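Local coordinates for protein putative enoyl-CoA hydratase/isomerase (Mycobacterium abscessus, PDB 4MI2) that probably catalyses the isomerisation of ring-epoxidised phenylacetyl-CoA in phenylacetate breakdown, at residues L23-A28 and G68-E73; L122-D127 and S153-R158; A135-A140 and W183-E188; T139-T142 and A147-S150; A165-M168 and G172-I175. All coordinates share one frame; numbering follows the deposited sequence.

Contact 1 (L23-A28 and G68-E73)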
loop_
_atom_site.group_PDB
_atom_site.type_symbol
_atom_site.label_atom_id
_atom_site.label_comp_id
_atom_site.label_asym_id
_atom_site.label_seq_id
_atom_site.Cartn_x
_atom_site.Cartn_y
_atom_site.Cartn_z
ATOM N N LEU B 23 -5.864 -21.660 -20.519
ATOM C CA LEU B 23 -7.280 -21.470 -20.818
ATOM C C LEU B 23 -7.439 -21.655 -22.324
ATOM O O LEU B 23 -6.762 -20.986 -23.102
ATOM C CB LEU B 23 -7.745 -20.069 -20.391
ATOM C CG LEU B 23 -7.417 -19.651 -18.955
ATOM C CD1 LEU B 23 -8.015 -18.292 -18.642
ATOM C CD2 LEU B 23 -7.899 -20.686 -17.951
ATOM N N ASP B 24 -8.310 -22.578 -22.729
ATOM C CA ASP B 24 -8.395 -23.005 -24.123
ATOM C C ASP B 24 -9.845 -23.074 -24.606
ATOM O O ASP B 24 -10.312 -24.090 -25.108
ATOM C CB ASP B 24 -7.696 -24.358 -24.278
ATOM C CG ASP B 24 -7.287 -24.664 -25.714
ATOM O OD1 ASP B 24 -7.264 -23.765 -26.583
ATOM O OD2 ASP B 24 -6.948 -25.830 -25.966
ATOM N N ARG B 25 -10.542 -21.959 -24.446
ATOM C CA ARG B 25 -11.866 -21.773 -25.000
ATOM C C ARG B 25 -11.839 -20.469 -25.813
ATOM O O ARG B 25 -12.629 -19.557 -25.560
ATOM C CB ARG B 25 -12.887 -21.718 -23.862
ATOM C CG ARG B 25 -14.310 -21.975 -24.298
ATOM C CD ARG B 25 -15.313 -21.674 -23.190
ATOM N NE ARG B 25 -16.681 -21.711 -23.706
ATOM C CZ ARG B 25 -17.718 -21.063 -23.185
ATOM N NH1 ARG B 25 -17.578 -20.295 -22.103
ATOM N NH2 ARG B 25 -18.915 -21.181 -23.754
ATOM N N PRO B 26 -10.912 -20.377 -26.793
ATOM C CA PRO B 26 -10.704 -19.124 -27.534
ATOM C C PRO B 26 -11.953 -18.599 -28.238
ATOM O O PRO B 26 -12.105 -17.392 -28.376
ATOM C CB PRO B 26 -9.633 -19.491 -28.568
ATOM C CG PRO B 26 -9.686 -20.980 -28.684
ATOM C CD PRO B 26 -10.060 -21.459 -27.313
ATOM N N GLU B 27 -12.828 -19.508 -28.668
ATOM C CA GLU B 27 -14.061 -19.151 -29.370
ATOM C C GLU B 27 -14.997 -18.296 -28.505
ATOM O O GLU B 27 -15.836 -17.566 -29.039
ATOM C CB GLU B 27 -14.792 -20.415 -29.892
ATOM C CG GLU B 27 -15.406 -21.349 -28.837
ATOM C CD GLU B 27 -14.443 -22.404 -28.278
ATOM O OE1 GLU B 27 -13.201 -22.232 -28.377
ATOM O OE2 GLU B 27 -14.939 -23.414 -27.717
ATOM N N ALA B 28 -14.850 -18.382 -27.181
ATOM C CA ALA B 28 -15.660 -17.588 -26.256
ATOM C C ALA B 28 -14.824 -16.571 -25.473
ATOM O O ALA B 28 -15.246 -16.105 -24.417
ATOM C CB ALA B 28 -16.393 -18.517 -25.303
ATOM N N GLY B 68 -14.117 -13.328 -18.120
ATOM C CA GLY B 68 -14.859 -13.594 -16.886
ATOM C C GLY B 68 -16.003 -14.574 -17.085
ATOM O O GLY B 68 -15.975 -15.393 -18.005
ATOM N N GLN B 69 -17.008 -14.488 -16.215
ATOM C CA GLN B 69 -18.143 -15.415 -16.207
ATOM C C GLN B 69 -18.776 -15.582 -17.586
ATOM O O GLN B 69 -18.955 -14.609 -18.325
ATOM C CB GLN B 69 -19.209 -14.914 -15.218
ATOM C CG GLN B 69 -20.550 -15.636 -15.269
ATOM C CD GLN B 69 -20.447 -17.111 -14.947
ATOM O OE1 GLN B 69 -19.713 -17.511 -14.031
ATOM N NE2 GLN B 69 -21.203 -17.931 -15.676
ATOM N N ASP B 70 -19.132 -16.813 -17.930
ATOM C CA ASP B 70 -19.863 -17.049 -19.167
ATOM C C ASP B 70 -21.265 -16.413 -19.099
ATOM O O ASP B 70 -22.046 -16.686 -18.184
ATOM C CB ASP B 70 -19.960 -18.542 -19.450
ATOM C CG ASP B 70 -20.719 -18.833 -20.713
ATOM O OD1 ASP B 70 -20.162 -18.600 -21.800
ATOM O OD2 ASP B 70 -21.877 -19.275 -20.616
ATOM N N LEU B 71 -21.569 -15.566 -20.074
ATOM C CA LEU B 71 -22.819 -14.795 -20.086
ATOM C C LEU B 71 -24.049 -15.686 -20.249
ATOM O O LEU B 71 -25.020 -15.540 -19.514
ATOM C CB LEU B 71 -22.780 -13.740 -21.208
ATOM C CG LEU B 71 -24.036 -12.883 -21.428
ATOM C CD1 LEU B 71 -24.258 -11.970 -20.240
ATOM C CD2 LEU B 71 -23.938 -12.075 -22.716
ATOM N N ALA B 72 -24.000 -16.611 -21.209
ATOM C CA ALA B 72 -25.150 -17.466 -21.499
ATOM C C ALA B 72 -25.545 -18.311 -20.293
ATOM O O ALA B 72 -26.734 -18.438 -19.980
ATOM C CB ALA B 72 -24.882 -18.354 -22.708
ATOM N N GLU B 73 -24.553 -18.875 -19.608
ATOM C CA GLU B 73 -24.833 -19.700 -18.435
ATOM C C GLU B 73 -25.348 -18.828 -17.301
ATOM O O GLU B 73 -26.194 -19.239 -16.511
ATOM C CB GLU B 73 -23.581 -20.451 -17.986
ATOM C CG GLU B 73 -23.769 -21.953 -17.969
ATOM C CD GLU B 73 -22.461 -22.711 -18.058
ATOM O OE1 GLU B 73 -21.614 -22.526 -17.163
ATOM O OE2 GLU B 73 -22.299 -23.503 -19.015
HETATM O O HOH W 1 -22.156 -21.178 -22.656
#
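Arg25, in the loop that follows strand 18-23, reaches across to Asp70, the N-cap residue of helix 71-80, and this one salt bridge makes up the contact. Its tight side is the pair Arg25 NH1 and Asp70 OD1, 3.1 Å apart with an N-H...O angle of 155°. OD1 lies near the guanidinium plane, yet the arginine meets it from above the carboxylate plane, and the two planes stand 49° apart. The arginine reaches this far because its chain runs extended from CG to NE, while Ala28 CB sits 3.5 Å above one face of the guanidinium.

The other nitrogen marks the loose side. Arg25 NH2 is 3.5 Å from the same Asp70 OD1, a weak bond, and a water that donates to Asp70 OD2 at 2.8 Å accepts only weakly from NH2. NH1 is gripped more firmly, since it also donates to the carbonyl of Ala31.

Asp70 divides its work between its oxygens: OD2 takes the capping bond from Glu73 N (2.9 Å), leaving OD1 to meet the arginine. In crotonase relatives the stretch just ahead of this helix supplies a backbone N-H of the oxyanion hole. One carboxylate thus both caps the helix and ties its start to the loop 23-28, through a partly hydrated ion pair at the surface.

Contact 2 (L122-D127 and S153-R158)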
loop_
_atom_site.group_PDB
_atom_site.type_symbol
_atom_site.label_atom_id
_atom_site.label_comp_id
_atom_site.label_asym_id
_atom_site.label_seq_id
_atom_site.Cartn_x
_atom_site.Cartn_y
_atom_site.Cartn_z
ATOM N N LEU B 122 -8.259 -13.699 -11.418
ATOM C CA LEU B 122 -7.403 -14.848 -11.633
ATOM C C LEU B 122 -5.989 -14.373 -11.917
ATOM O O LEU B 122 -5.012 -14.882 -11.340
ATOM C CB LEU B 122 -7.969 -15.668 -12.798
ATOM C CG LEU B 122 -7.304 -16.968 -13.218
ATOM C CD1 LEU B 122 -7.324 -18.016 -12.115
ATOM C CD2 LEU B 122 -8.049 -17.476 -14.441
ATOM N N ALA B 123 -5.872 -13.365 -12.777
ATOM C CA ALA B 123 -4.561 -12.813 -13.108
ATOM C C ALA B 123 -3.852 -12.183 -11.912
ATOM O O ALA B 123 -2.624 -12.309 -11.779
ATOM C CB ALA B 123 -4.678 -11.796 -14.235
ATOM N N LEU B 124 -4.605 -11.496 -11.056
ATOM C CA LEU B 124 -4.003 -10.825 -9.902
ATOM C C LEU B 124 -3.614 -11.785 -8.773
ATOM O O LEU B 124 -2.881 -11.394 -7.861
ATOM C CB LEU B 124 -4.900 -9.685 -9.372
ATOM C CG LEU B 124 -5.328 -8.593 -10.379
ATOM C CD1 LEU B 124 -5.827 -7.337 -9.670
ATOM C CD2 LEU B 124 -4.228 -8.228 -11.360
ATOM N N GLY B 125 -4.080 -13.028 -8.828
ATOM C CA GLY B 125 -3.620 -14.060 -7.888
ATOM C C GLY B 125 -2.237 -14.631 -8.206
ATOM O O GLY B 125 -1.653 -15.332 -7.382
ATOM N N ALA B 126 -1.712 -14.348 -9.398
ATOM C CA ALA B 126 -0.360 -14.797 -9.757
ATOM C C ALA B 126 0.675 -13.919 -9.072
ATOM O O ALA B 126 0.340 -12.845 -8.583
ATOM C CB ALA B 126 -0.161 -14.774 -11.267
ATOM N N ASP B 127 1.922 -14.387 -9.024
ATOM C CA ASP B 127 3.026 -13.600 -8.459
ATOM C C ASP B 127 3.632 -12.603 -9.459
ATOM O O ASP B 127 3.972 -11.479 -9.091
ATOM C CB ASP B 127 4.122 -14.532 -7.943
ATOM C CG ASP B 127 3.613 -15.486 -6.888
ATOM O OD1 ASP B 127 3.038 -14.984 -5.907
ATOM O OD2 ASP B 127 3.759 -16.730 -7.045
ATOM N N SER B 153 -11.738 -7.584 -4.572
ATOM C CA SER B 153 -11.923 -6.532 -3.562
ATOM C C SER B 153 -10.742 -6.415 -2.603
ATOM O O SER B 153 -10.653 -5.445 -1.839
ATOM C CB SER B 153 -13.229 -6.724 -2.764
ATOM O OG SER B 153 -13.196 -7.874 -1.932
ATOM N N ALA B 154 -9.859 -7.412 -2.630
ATOM C CA ALA B 154 -8.608 -7.380 -1.890
ATOM C C ALA B 154 -7.405 -7.194 -2.828
ATOM O O ALA B 154 -6.581 -6.301 -2.629
ATOM C CB ALA B 154 -8.455 -8.662 -1.087
ATOM N N SER B 155 -7.306 -8.051 -3.836
ATOM C CA SER B 155 -6.138 -8.089 -4.701
ATOM C C SER B 155 -5.948 -6.804 -5.515
ATOM O O SER B 155 -4.825 -6.351 -5.687
ATOM C CB SER B 155 -6.194 -9.305 -5.633
ATOM O OG SER B 155 -7.324 -9.242 -6.487
ATOM N N LEU B 156 -7.028 -6.190 -5.985
ATOM C CA LEU B 156 -6.866 -4.990 -6.788
ATOM C C LEU B 156 -6.287 -3.819 -5.971
ATOM O O LEU B 156 -5.296 -3.229 -6.385
ATOM C CB LEU B 156 -8.158 -4.604 -7.525
ATOM C CG LEU B 156 -8.030 -3.440 -8.528
ATOM C CD1 LEU B 156 -7.071 -3.772 -9.672
ATOM C CD2 LEU B 156 -9.393 -3.068 -9.084
ATOM N N PRO B 157 -6.892 -3.474 -4.819
ATOM C CA PRO B 157 -6.276 -2.349 -4.096
ATOM C C PRO B 157 -4.881 -2.650 -3.548
ATOM O O PRO B 157 -4.059 -1.734 -3.438
ATOM C CB PRO B 157 -7.260 -2.064 -2.948
ATOM C CG PRO B 157 -8.153 -3.248 -2.884
ATOM C CD PRO B 157 -8.209 -3.817 -4.265
ATOM N N ARG B 158 -4.627 -3.914 -3.206
ATOM C CA ARG B 158 -3.314 -4.323 -2.721
ATOM C C ARG B 158 -2.228 -4.139 -3.787
ATOM O O ARG B 158 -1.085 -3.892 -3.438
ATOM C CB ARG B 158 -3.337 -5.775 -2.208
ATOM C CG ARG B 158 -4.009 -5.894 -0.845
ATOM C CD ARG B 158 -4.086 -7.339 -0.358
ATOM N NE ARG B 158 -5.136 -7.521 0.647
ATOM C CZ ARG B 158 -5.474 -8.690 1.184
ATOM N NH1 ARG B 158 -4.828 -9.793 0.818
ATOM N NH2 ARG B 158 -6.454 -8.761 2.088
#
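Leu124 of helix 118-124 meets Ser155 and Leu156 of helix 152-160 by van der Waals contact alone. Two parts of the leucine do the touching. Its CB lies 3.8 Å from Ser155 OG, and its branch methyl CD1 is 3.8 Å from CD1 of Leu156, whose side chain it crosses obliquely. The CA atoms of Leu124 and Ser155 come within 6.3 Å, a spacing consistent with serine's small side chain.

In the next shell, Ser155 OG lies between its own backbone N and carbonyl carbon (chi1 62°) and bonds back to the Ala151 carbonyl. Leu152, Leu159 and Leu185 also pack on Leu124, and Met168 and Phe169 on Leu156. The contact thus packs one helix on the other in the buried core of the crotonase-type fold, while Arg158 bonds to carbonyls of Asn224, Ala225 and Ala227 of the second subunit.

With its hydroxyl satisfied within its own helix, Ser155 can face a hydrocarbon neighbour, and no hydrogen bond passes between the two segments.

Contact 3 (A135-A140 and W183-E188)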
loop_
_atom_site.group_PDB
_atom_site.type_symbol
_atom_site.label_atom_id
_atom_site.label_comp_id
_atom_site.label_asym_id
_atom_site.label_seq_id
_atom_site.Cartn_x
_atom_site.Cartn_y
_atom_site.Cartn_z
ATOM N N ALA B 135 -3.103 -5.546 -24.043
ATOM C CA ALA B 135 -3.903 -6.055 -22.916
ATOM C C ALA B 135 -4.768 -4.930 -22.315
ATOM O O ALA B 135 -4.334 -3.777 -22.253
ATOM C CB ALA B 135 -3.007 -6.671 -21.847
ATOM N N LYS B 136 -5.982 -5.278 -21.890
ATOM C CA LYS B 136 -6.925 -4.330 -21.268
ATOM C C LYS B 136 -7.490 -4.912 -19.976
ATOM O O LYS B 136 -7.838 -6.095 -19.913
ATOM C CB LYS B 136 -8.086 -4.003 -22.222
ATOM N N PHE B 137 -7.610 -4.064 -18.957
ATOM C CA PHE B 137 -7.974 -4.503 -17.622
ATOM C C PHE B 137 -9.156 -3.702 -17.101
ATOM O O PHE B 137 -9.149 -2.468 -17.153
ATOM C CB PHE B 137 -6.776 -4.349 -16.684
ATOM C CG PHE B 137 -5.525 -5.005 -17.198
ATOM C CD1 PHE B 137 -5.190 -6.296 -16.809
ATOM C CD2 PHE B 137 -4.694 -4.340 -18.083
ATOM C CE1 PHE B 137 -4.046 -6.908 -17.293
ATOM C CE2 PHE B 137 -3.549 -4.949 -18.572
ATOM C CZ PHE B 137 -3.224 -6.235 -18.172
ATOM N N GLY B 138 -10.161 -4.406 -16.596
ATOM C CA GLY B 138 -11.340 -3.781 -16.008
ATOM C C GLY B 138 -12.017 -4.710 -15.009
ATOM O O GLY B 138 -11.975 -5.928 -15.148
ATOM N N THR B 139 -12.653 -4.131 -14.000
ATOM C CA THR B 139 -13.346 -4.913 -12.982
ATOM C C THR B 139 -14.682 -5.448 -13.498
ATOM O O THR B 139 -15.081 -6.567 -13.155
ATOM C CB THR B 139 -13.551 -4.088 -11.702
ATOM O OG1 THR B 139 -14.045 -2.782 -12.030
ATOM C CG2 THR B 139 -12.226 -3.946 -10.957
ATOM N N ALA B 140 -15.370 -4.629 -14.295
ATOM C CA ALA B 140 -16.652 -4.965 -14.948
ATOM C C ALA B 140 -17.896 -5.112 -14.058
ATOM O O ALA B 140 -19.004 -4.925 -14.539
ATOM C CB ALA B 140 -16.503 -6.205 -15.829
ATOM N N TRP B 183 1.023 1.836 -13.018
ATOM C CA TRP B 183 0.292 1.639 -11.750
ATOM C C TRP B 183 0.775 0.447 -10.907
ATOM O O TRP B 183 0.418 0.332 -9.727
ATOM C CB TRP B 183 -1.198 1.468 -12.025
ATOM C CG TRP B 183 -1.913 2.703 -12.423
ATOM C CD1 TRP B 183 -1.361 3.918 -12.753
ATOM C CD2 TRP B 183 -3.327 2.853 -12.573
ATOM N NE1 TRP B 183 -2.355 4.816 -13.077
ATOM C CE2 TRP B 183 -3.569 4.188 -12.974
ATOM C CE3 TRP B 183 -4.416 1.997 -12.387
ATOM C CZ2 TRP B 183 -4.859 4.680 -13.209
ATOM C CZ3 TRP B 183 -5.701 2.489 -12.623
ATOM C CH2 TRP B 183 -5.907 3.817 -13.028
ATOM N N GLY B 184 1.565 -0.438 -11.516
ATOM C CA GLY B 184 2.076 -1.642 -10.853
ATOM C C GLY B 184 1.123 -2.829 -10.891
ATOM O O GLY B 184 1.273 -3.768 -10.116
ATOM N N LEU B 185 0.138 -2.777 -11.785
ATOM C CA LEU B 185 -0.794 -3.879 -11.981
ATOM C C LEU B 185 -0.112 -5.057 -12.678
ATOM O O LEU B 185 -0.511 -6.202 -12.485
ATOM C CB LEU B 185 -1.997 -3.428 -12.807
ATOM C CG LEU B 185 -3.152 -4.442 -12.895
ATOM C CD1 LEU B 185 -3.862 -4.571 -11.554
ATOM C CD2 LEU B 185 -4.151 -4.059 -13.974
ATOM N N VAL B 186 0.886 -4.769 -13.509
ATOM C CA VAL B 186 1.684 -5.809 -14.158
ATOM C C VAL B 186 3.164 -5.455 -14.031
ATOM O O VAL B 186 3.511 -4.285 -13.853
ATOM C CB VAL B 186 1.302 -5.995 -15.651
ATOM C CG1 VAL B 186 -0.158 -6.405 -15.777
ATOM C CG2 VAL B 186 1.580 -4.735 -16.469
ATOM N N HIS B 187 4.029 -6.459 -14.130
ATOM C CA HIS B 187 5.468 -6.238 -13.980
ATOM C C HIS B 187 6.140 -5.799 -15.273
ATOM O O HIS B 187 7.143 -5.106 -15.237
ATOM C CB HIS B 187 6.147 -7.495 -13.460
ATOM C CG HIS B 187 5.700 -7.883 -12.090
ATOM N ND1 HIS B 187 4.494 -8.508 -11.847
ATOM C CD2 HIS B 187 6.284 -7.709 -10.882
ATOM C CE1 HIS B 187 4.359 -8.711 -10.553
ATOM N NE2 HIS B 187 5.432 -8.238 -9.945
ATOM N N GLU B 188 5.581 -6.208 -16.405
ATOM C CA GLU B 188 6.236 -6.041 -17.699
ATOM C C GLU B 188 5.193 -5.982 -18.807
ATOM O O GLU B 188 4.186 -6.693 -18.766
ATOM C CB GLU B 188 7.186 -7.224 -17.950
ATOM C CG GLU B 188 8.101 -7.094 -19.168
ATOM C CD GLU B 188 9.446 -6.459 -18.860
ATOM O OE1 GLU B 188 9.545 -5.713 -17.854
ATOM O OE2 GLU B 188 10.410 -6.709 -19.622
#
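Phe137, in the middle of strand 136-138, has more surface buried here than any other residue, and its ring receives both Leu185 and Val186 from the loop between helix 177-183 and strand 188-190. The backbones stay well apart, with the CA atoms of Phe137 and Leu185 9.2 Å from each other, so side chains alone span the gap.

Leu185 comes over a ring face. Its CD2 methyl stands 4.0 Å from the centroid of the Phe137 ring and 29° off the normal, a CH-pi contact displaced toward the root of the ring: the nearest atom to CD2 is Phe137 CG, at 3.6 Å. The two side chains run past one another in opposite directions. With CG anti to the backbone N (chi1 -171°), the leucine carries its branch out to the phenylalanine.

Val186 takes the far end of the same ring. Its CG1 methyl touches Phe137 CZ at 3.9 Å, approaching obliquely. Successive residues of the loop therefore grip the root and the tip of one aromatic side chain.

Ala131 of strand 128-132, Ile175 and Ala180 also pack on Phe137, which places the cluster between the small sheet containing strand 136-138 and the larger sheet of the crotonase-type fold. Three buried hydrocarbon groups cohere here by dispersion and hydrophobic burial; packing at root and tip holds the ring, with no directional bond across the contact.

Contact 4 (T139-T142 and A147-S150)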
loop_
_atom_site.group_PDB
_atom_site.type_symbol
_atom_site.label_atom_id
_atom_site.label_comp_id
_atom_site.label_asym_id
_atom_site.label_seq_id
_atom_site.Cartn_x
_atom_site.Cartn_y
_atom_site.Cartn_z
ATOM N N THR B 139 -12.653 -4.131 -14.000
ATOM C CA THR B 139 -13.346 -4.913 -12.982
ATOM C C THR B 139 -14.682 -5.448 -13.498
ATOM O O THR B 139 -15.081 -6.567 -13.155
ATOM C CB THR B 139 -13.551 -4.088 -11.702
ATOM O OG1 THR B 139 -14.045 -2.782 -12.030
ATOM C CG2 THR B 139 -12.226 -3.946 -10.957
ATOM N N ALA B 140 -15.370 -4.629 -14.295
ATOM C CA ALA B 140 -16.652 -4.965 -14.948
ATOM C C ALA B 140 -17.896 -5.112 -14.058
ATOM O O ALA B 140 -19.004 -4.925 -14.539
ATOM C CB ALA B 140 -16.503 -6.205 -15.829
ATOM N N PHE B 141 -17.742 -5.456 -12.783
ATOM C CA PHE B 141 -18.895 -5.912 -11.984
ATOM C C PHE B 141 -20.031 -4.886 -11.841
ATOM O O PHE B 141 -21.198 -5.206 -12.074
ATOM C CB PHE B 141 -18.429 -6.372 -10.605
ATOM C CG PHE B 141 -17.534 -7.596 -10.638
ATOM C CD1 PHE B 141 -16.190 -7.502 -10.314
ATOM C CD2 PHE B 141 -18.043 -8.836 -10.983
ATOM C CE1 PHE B 141 -15.372 -8.631 -10.334
ATOM C CE2 PHE B 141 -17.231 -9.971 -11.013
ATOM C CZ PHE B 141 -15.891 -9.866 -10.683
ATOM N N THR B 142 -19.679 -3.653 -11.473
ATOM C CA THR B 142 -20.673 -2.621 -11.183
ATOM C C THR B 142 -21.360 -2.166 -12.451
ATOM O O THR B 142 -22.507 -1.723 -12.402
ATOM C CB THR B 142 -20.079 -1.403 -10.436
ATOM O OG1 THR B 142 -19.074 -0.780 -11.235
ATOM C CG2 THR B 142 -19.486 -1.816 -9.086
ATOM N N ALA B 147 -20.890 -6.383 -7.476
ATOM C CA ALA B 147 -19.856 -5.684 -6.719
ATOM C C ALA B 147 -18.441 -6.204 -7.010
ATOM O O ALA B 147 -17.635 -5.504 -7.626
ATOM C CB ALA B 147 -20.170 -5.741 -5.233
ATOM N N ALA B 148 -18.150 -7.429 -6.579
ATOM C CA ALA B 148 -16.812 -8.020 -6.720
ATOM C C ALA B 148 -16.819 -9.481 -6.311
ATOM O O ALA B 148 -17.555 -9.874 -5.393
ATOM C CB ALA B 148 -15.802 -7.279 -5.860
ATOM N N ASP B 149 -16.013 -10.275 -7.011
ATOM C CA ASP B 149 -15.675 -11.619 -6.595
ATOM C C ASP B 149 -14.258 -11.990 -7.062
ATOM O O ASP B 149 -13.513 -11.135 -7.533
ATOM C CB ASP B 149 -16.741 -12.635 -7.031
ATOM C CG ASP B 149 -16.991 -12.652 -8.533
ATOM O OD1 ASP B 149 -16.025 -12.862 -9.306
ATOM O OD2 ASP B 149 -18.180 -12.499 -8.931
ATOM N N SER B 150 -13.872 -13.246 -6.860
ATOM C CA SER B 150 -12.544 -13.729 -7.235
ATOM C C SER B 150 -11.415 -12.985 -6.516
ATOM O O SER B 150 -10.324 -12.829 -7.069
ATOM C CB SER B 150 -12.365 -13.656 -8.758
ATOM O OG SER B 150 -13.419 -14.325 -9.406
#
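Two parts of one loop, residues 139-142 and 147-150, close on each other with the CA atoms of Phe141 and Ala147 5.4 Å apart and no hydrogen bond between the two segments. Phe141 carries the contact. Its CB presses on the Ala147 carbonyl, with O at 3.2 Å, and the following backbone lies over one face of the ring: CA of Ala148 is 4.0 Å from the Phe141 centroid and 23° off the normal, a CH-pi contact. Asp149 N stands above the same face.

At the ring's outer end Asp149 comes across at about a right angle, its carboxylate plane turned 75° from the ring. OD1 is 3.3 Å from Phe141 CZ, while OD2 is 3.4 Å from CE2.

In crotonase relatives this loop borders the active-site pocket. Here the ring packs against the backbone of 147-149, while one bond from Ser150 OG to OD1 (3.0 Å) and one from Gln240 of the second subunit to OD2 hold the Asp149 carboxylate.

Contact 5 (A165-M168 and G172-I175)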
loop_
_atom_site.group_PDB
_atom_site.type_symbol
_atom_site.label_atom_id
_atom_site.label_comp_id
_atom_site.label_asym_id
_atom_site.label_seq_id
_atom_site.Cartn_x
_atom_site.Cartn_y
_atom_site.Cartn_z
ATOM N N ALA B 165 -7.991 1.621 -7.344
ATOM C CA ALA B 165 -8.908 0.491 -7.264
ATOM C C ALA B 165 -10.352 0.963 -7.071
ATOM O O ALA B 165 -11.276 0.407 -7.669
ATOM C CB ALA B 165 -8.493 -0.453 -6.147
ATOM N N THR B 166 -10.542 1.995 -6.255
ATOM C CA THR B 166 -11.878 2.558 -6.025
ATOM C C THR B 166 -12.456 3.198 -7.303
ATOM O O THR B 166 -13.629 3.026 -7.605
ATOM C CB THR B 166 -11.885 3.546 -4.827
ATOM O OG1 THR B 166 -11.595 2.825 -3.628
ATOM C CG2 THR B 166 -13.247 4.214 -4.649
ATOM N N ALA B 167 -11.634 3.909 -8.062
ATOM C CA ALA B 167 -12.096 4.458 -9.327
ATOM C C ALA B 167 -12.450 3.342 -10.301
ATOM O O ALA B 167 -13.490 3.404 -10.943
ATOM C CB ALA B 167 -11.060 5.394 -9.937
ATOM N N MET B 168 -11.603 2.325 -10.410
ATOM C CA MET B 168 -11.884 1.212 -11.315
ATOM C C MET B 168 -13.223 0.561 -10.995
ATOM O O MET B 168 -14.017 0.325 -11.892
ATOM C CB MET B 168 -10.761 0.162 -11.308
ATOM C CG MET B 168 -9.506 0.607 -12.050
ATOM S SD MET B 168 -8.269 -0.683 -12.278
ATOM C CE MET B 168 -9.144 -1.773 -13.399
ATOM N N GLY B 172 -15.892 2.359 -13.382
ATOM C CA GLY B 172 -15.773 1.430 -14.494
ATOM C C GLY B 172 -14.614 1.764 -15.419
ATOM O O GLY B 172 -14.601 1.348 -16.565
ATOM N N ASP B 173 -13.629 2.497 -14.906
ATOM C CA ASP B 173 -12.448 2.846 -15.687
ATOM C C ASP B 173 -11.706 1.591 -16.145
ATOM O O ASP B 173 -11.294 0.772 -15.324
ATOM C CB ASP B 173 -11.496 3.716 -14.854
ATOM C CG ASP B 173 -12.030 5.118 -14.609
ATOM O OD1 ASP B 173 -13.117 5.472 -15.118
ATOM O OD2 ASP B 173 -11.340 5.879 -13.907
ATOM N N THR B 174 -11.557 1.447 -17.457
ATOM C CA THR B 174 -10.786 0.362 -18.048
ATOM C C THR B 174 -9.408 0.883 -18.433
ATOM O O THR B 174 -9.300 1.934 -19.070
ATOM C CB THR B 174 -11.491 -0.174 -19.298
ATOM O OG1 THR B 174 -12.715 -0.799 -18.905
ATOM C CG2 THR B 174 -10.629 -1.203 -20.032
ATOM N N ILE B 175 -8.356 0.160 -18.062
ATOM C CA ILE B 175 -7.003 0.630 -18.351
ATOM C C ILE B 175 -6.253 -0.242 -19.352
ATOM O O ILE B 175 -6.514 -1.442 -19.487
ATOM C CB ILE B 175 -6.167 0.785 -17.072
ATOM C CG1 ILE B 175 -6.015 -0.553 -16.347
ATOM C CG2 ILE B 175 -6.805 1.828 -16.164
ATOM C CD1 ILE B 175 -4.833 -0.595 -15.404
HETATM O O HOH W 2 -12.859 -1.146 -14.089
#
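Gly172 sits just past the end of helix 162-171, where its positive phi (73°) takes the chain out of the helix. Its N lies 3.1 Å from Met168 O, but the N-H...O angle of 127° makes this a weak bond at the helix end.

Asp173 follows with the closest backbone approach, CA to CA 4.7 Å from Met168. Its CB points at the helix and its OD2 rests 4.0 Å from Ala167 CB. The Asp173 carbonyl faces the methionine: Met168 CG is 3.7 Å from that O and CE 3.8 Å, because the side chain bends at chi3 (67°) and brings its methyl back. A water bridges the two backbones, donating to Met168 O and, at 2.8 Å, to Asp173 O.

Ile175, which pairs with Phe137 in the small sheet, makes a looser apolar contact, its CG1 4.5 Å from Met168 CE. Met168 also packs on Leu156, Ile160 and Trp183. Its carbonyl O is shared between Gly172 N and the water, which supplements the weak direct bond.

The segments of contact 1 come first along the chain, and the contact lies at the surface about 21, 20 and 17 Å (centre to centre) from contacts 2, 3 and 4; Leu23 still packs on Leu122 of contact 2. The other four interlock. Contact 4 falls between the two segments of contact 2, contact 5 between those of contact 3, and contacts 2 and 3 alternate in sequence with centres about 10 Å apart. Leu156 of helix 152-160 touches Thr139, Leu185, Ala165 and Met168, so it ties contact 2 to the other three, while Phe137 and Ile175 join strands of the small sheet. Contacts 2, 4 and 5 touch the second subunit and contacts 2 and 3 the third, so residues next to this core also form subunit interfaces.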